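Local coordinates for protein laccase (Botrytis aclada, PDB 3SQR) that probably oxidises phenolic substrates such as hydroquinones while reducing oxygen to water, using bound copper, in lignin degradation and detoxification, at residues His463-His468 / Trp522-His527. Sequence-based numbering, arbitrary orientation.
With CU (copper (II) ion), chain E; CU (copper (II) ion), chain D; CU (copper (II) ion), chain F.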
ATOM      1  N   HIS A 463       3.193 -12.073   5.498  1.00 25.54           N
ATOM      2  CA  HIS A 463       3.879 -10.875   5.023  1.00 24.99           C
ATOM      3  C   HIS A 463       3.132 -10.292   3.830  1.00 23.43           C
ATOM      4  O   HIS A 463       2.923 -10.995   2.843  1.00 23.35           O
ATOM      5  CB  HIS A 463       5.328 -11.151   4.582  1.00 25.25           C
ATOM      6  CG  HIS A 463       6.178 -11.775   5.642  1.00 26.68           C
ATOM      7  ND1 HIS A 463       6.956 -11.032   6.494  1.00 22.05           N
ATOM      8  CD2 HIS A 463       6.361 -13.077   5.993  1.00 26.64           C
ATOM      9  CE1 HIS A 463       7.573 -11.843   7.352  1.00 26.04           C
ATOM     10  NE2 HIS A 463       7.260 -13.089   7.036  1.00 24.39           N
ATOM     11  N   PRO A 464       2.659  -9.032   3.943  1.00 22.68           N
ATOM     12  CA  PRO A 464       1.957  -8.398   2.805  1.00 22.62           C
ATOM     13  C   PRO A 464       2.943  -8.021   1.710  1.00 23.74           C
ATOM     14  O   PRO A 464       3.757  -7.099   1.865  1.00 24.93           O
ATOM     15  CB  PRO A 464       1.327  -7.169   3.436  1.00 22.31           C
ATOM     16  CG  PRO A 464       2.305  -6.822   4.591  1.00 22.85           C
ATOM     17  CD  PRO A 464       2.723  -8.149   5.126  1.00 22.09           C
ATOM     18  N   ILE A 465       2.928  -8.777   0.624  1.00 23.24           N
ATOM     19  CA  ILE A 465       3.993  -8.587  -0.372  1.00 21.97           C
ATOM     20  C   ILE A 465       3.403  -7.684  -1.446  1.00 22.09           C
ATOM     21  O   ILE A 465       2.310  -7.965  -1.994  1.00 22.14           O
ATOM     22  CB  ILE A 465       4.362  -9.946  -1.029  1.00 21.41           C
ATOM     23  CG1 ILE A 465       4.888 -10.900   0.043  1.00 22.94           C
ATOM     24  CG2 ILE A 465       5.334  -9.732  -2.212  1.00 22.95           C
ATOM     25  CD1 ILE A 465       6.151 -10.397   0.731  1.00 26.18           C
ATOM     26  N   HIS A 466       4.117  -6.601  -1.716  1.00 23.11           N
ATOM     27  CA  HIS A 466       3.729  -5.622  -2.701  1.00 22.96           C
ATOM     28  C   HIS A 466       4.700  -5.716  -3.871  1.00 22.20           C
ATOM     29  O   HIS A 466       5.924  -5.688  -3.666  1.00 21.60           O
ATOM     30  CB  HIS A 466       3.849  -4.230  -2.084  1.00 25.08           C
ATOM     31  CG  HIS A 466       3.612  -3.128  -3.068  1.00 26.19           C
ATOM     32  ND1 HIS A 466       4.239  -1.892  -2.995  1.00 29.16           N
ATOM     33  CD2 HIS A 466       2.741  -3.057  -4.090  1.00 28.92           C
ATOM     34  CE1 HIS A 466       3.818  -1.157  -4.003  1.00 26.42           C
ATOM     35  NE2 HIS A 466       2.908  -1.841  -4.673  1.00 30.42           N
ATOM     36  N   LEU A 467       4.153  -5.797  -5.073  1.00 21.88           N
ATOM     37  CA  LEU A 467       4.935  -5.742  -6.311  1.00 20.87           C
ATOM     38  C   LEU A 467       4.686  -4.421  -7.017  1.00 21.47           C
ATOM     39  O   LEU A 467       3.572  -4.060  -7.256  1.00 22.24           O
ATOM     40  CB  LEU A 467       4.493  -6.857  -7.273  1.00 20.44           C
ATOM     41  CG  LEU A 467       5.151  -6.834  -8.688  1.00 22.19           C
ATOM     42  CD1 LEU A 467       6.656  -6.944  -8.639  1.00 20.87           C
ATOM     43  CD2 LEU A 467       4.669  -7.993  -9.574  1.00 22.75           C
ATOM     44  N   HIS A 468       5.746  -3.708  -7.390  1.00 21.13           N
ATOM     45  CA  HIS A 468       5.641  -2.464  -8.111  1.00 20.39           C
ATOM     46  C   HIS A 468       5.533  -2.753  -9.628  1.00 20.76           C
ATOM     47  O   HIS A 468       5.993  -3.797 -10.110  1.00 21.50           O
ATOM     48  CB  HIS A 468       6.897  -1.625  -7.818  1.00 20.85           C
ATOM     49  CG  HIS A 468       6.938  -1.046  -6.462  1.00 19.19           C
ATOM     50  ND1 HIS A 468       7.127   0.305  -6.241  1.00 20.10           N
ATOM     51  CD2 HIS A 468       6.816  -1.610  -5.243  1.00 19.59           C
ATOM     52  CE1 HIS A 468       7.070   0.536  -4.945  1.00 20.70           C
ATOM     53  NE2 HIS A 468       6.909  -0.603  -4.322  1.00 21.37           N
ATOM     54  N   TRP A 522      11.595  -2.931 -10.799  1.00 22.11           N
ATOM     55  CA  TRP A 522      10.398  -3.037  -9.970  1.00 21.01           C
ATOM     56  C   TRP A 522      10.654  -3.697  -8.630  1.00 20.42           C
ATOM     57  O   TRP A 522      10.989  -4.861  -8.555  1.00 20.70           O
ATOM     58  CB  TRP A 522       9.331  -3.776 -10.761  1.00 21.23           C
ATOM     59  CG  TRP A 522       9.088  -3.142 -12.057  1.00 20.23           C
ATOM     60  CD1 TRP A 522       9.240  -3.697 -13.305  1.00 21.49           C
ATOM     61  CD2 TRP A 522       8.661  -1.813 -12.284  1.00 21.20           C
ATOM     62  NE1 TRP A 522       8.948  -2.829 -14.248  1.00 21.48           N
ATOM     63  CE2 TRP A 522       8.548  -1.657 -13.692  1.00 19.30           C
ATOM     64  CE3 TRP A 522       8.263  -0.768 -11.466  1.00 21.93           C
ATOM     65  CZ2 TRP A 522       8.101  -0.503 -14.278  1.00 21.56           C
ATOM     66  CZ3 TRP A 522       7.819   0.416 -12.063  1.00 21.69           C
ATOM     67  CH2 TRP A 522       7.766   0.543 -13.466  1.00 19.44           C
ATOM     68  N   LEU A 523      10.473  -2.934  -7.595  1.00 21.19           N
ATOM     69  CA  LEU A 523      10.651  -3.404  -6.239  1.00 21.33           C
ATOM     70  C   LEU A 523       9.535  -4.396  -5.854  1.00 21.79           C
ATOM     71  O   LEU A 523       8.372  -4.232  -6.256  1.00 22.76           O
ATOM     72  CB  LEU A 523      10.650  -2.232  -5.274  1.00 20.87           C
ATOM     73  CG  LEU A 523      10.993  -2.557  -3.813  1.00 22.36           C
ATOM     74  CD1 LEU A 523      12.497  -3.024  -3.735  1.00 23.72           C
ATOM     75  CD2 LEU A 523      10.747  -1.371  -2.923  1.00 22.88           C
ATOM     76  N   LEU A 524       9.891  -5.439  -5.120  1.00 21.48           N
ATOM     77  CA  LEU A 524       8.900  -6.302  -4.505  1.00 22.31           C
ATOM     78  C   LEU A 524       9.351  -6.445  -3.055  1.00 22.70           C
ATOM     79  O   LEU A 524      10.511  -6.659  -2.788  1.00 23.52           O
ATOM     80  CB  LEU A 524       8.857  -7.673  -5.172  1.00 22.48           C
ATOM     81  CG  LEU A 524       7.984  -8.703  -4.432  1.00 23.93           C
ATOM     82  CD1 LEU A 524       7.286  -9.616  -5.435  1.00 23.97           C
ATOM     83  CD2 LEU A 524       8.839  -9.474  -3.385  1.00 20.55           C
ATOM     84  N   HIS A 525       8.437  -6.254  -2.119  1.00 22.77           N
ATOM     85  CA  HIS A 525       8.814  -6.226  -0.747  1.00 22.13           C
ATOM     86  C   HIS A 525       7.657  -6.477   0.158  1.00 21.88           C
ATOM     87  O   HIS A 525       6.506  -6.317  -0.246  1.00 22.68           O
ATOM     88  CB  HIS A 525       9.422  -4.875  -0.394  1.00 22.74           C
ATOM     89  CG  HIS A 525       8.464  -3.745  -0.502  1.00 22.79           C
ATOM     90  ND1 HIS A 525       7.867  -3.163   0.595  1.00 24.43           N
ATOM     91  CD2 HIS A 525       7.977  -3.100  -1.588  1.00 26.13           C
ATOM     92  CE1 HIS A 525       7.097  -2.170   0.189  1.00 24.34           C
ATOM     93  NE2 HIS A 525       7.119  -2.134  -1.133  1.00 25.57           N
ATOM     94  N   CYS A 526       7.978  -6.926   1.367  1.00 22.29           N
ATOM     95  CA  CYS A 526       7.001  -6.926   2.450  1.00 21.15           C
ATOM     96  C   CYS A 526       6.677  -5.469   2.803  1.00 20.73           C
ATOM     97  O   CYS A 526       7.591  -4.620   2.915  1.00 21.37           O
ATOM     98  CB  CYS A 526       7.569  -7.626   3.680  1.00 22.97           C
ATOM     99  SG  CYS A 526       6.376  -7.620   4.961  1.00 23.39           S
ATOM    100  N   HIS A 527       5.395  -5.179   2.963  1.00 20.47           N
ATOM    101  CA  HIS A 527       4.923  -3.832   3.236  1.00 21.65           C
ATOM    102  C   HIS A 527       4.835  -3.551   4.731  1.00 23.27           C
ATOM    103  O   HIS A 527       4.434  -2.426   5.145  1.00 24.27           O
ATOM    104  CB  HIS A 527       3.522  -3.587   2.589  1.00 21.97           C
ATOM    105  CG  HIS A 527       3.352  -2.212   2.007  1.00 23.06           C
ATOM    106  ND1 HIS A 527       3.441  -1.086   2.778  1.00 21.48           N
ATOM    107  CD2 HIS A 527       3.070  -1.784   0.738  1.00 23.26           C
ATOM    108  CE1 HIS A 527       3.240  -0.022   2.020  1.00 25.15           C
ATOM    109  NE2 HIS A 527       3.032  -0.407   0.770  1.00 24.03           N
TER
HETATM  110 CU    CU E 545       6.626  -0.630  -2.345  0.80 27.37          CU
HETATM  111 CU    CU D 544       7.102  -9.028   6.540  1.00 25.39          CU
HETATM  112 CU    CU F 546       2.645   1.004  -0.728  0.80 27.45          CU
HETATM  113  O   HOH W   1       5.145   0.330  -1.228  1.00 31.17           O
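H466 and H525 pair through both backbone groups: H466 N reaches H525 O at 2.8 Å, almost straight (176°), and H525 N returns to H466 O. Beyond them, H468 N binds L523 O and H527 N binds P464 O, so four N-H groups and four carbonyls are satisfied across the antiparallel strands. Six side chains, five histidines and C526, then lie close to copper. With CG between its backbone N and carbonyl carbon (chi1 65°), the H525 ring turns so that ND1 donates to C526 O at 2.8 Å from above the carbonyl plane, leaving H525 NE2 to bind one copper at 2.0 Å. H468 NE2 meets the same metal at 2.0 Å, its ND1 held by D137 and one ring face covered by L523 CB; a water and H170 add two more ligands. H466 ND1 hydrogen-bonds that water at 3.0 Å and stands off from the copper at a long 2.8 Å. On the other face, C526 SG (2.2 Å) and H463 ND1 (2.0 Å) share the type 1 copper with H531, the sulfur lying in the H463 ring plane. H527 NE2 joins H126 and H168 on a third copper. C526, flanked by H525 and H527, thus links the type 1 copper covalently to the type 3 pair, consistent with the His-Cys-His electron route of multicopper oxidases.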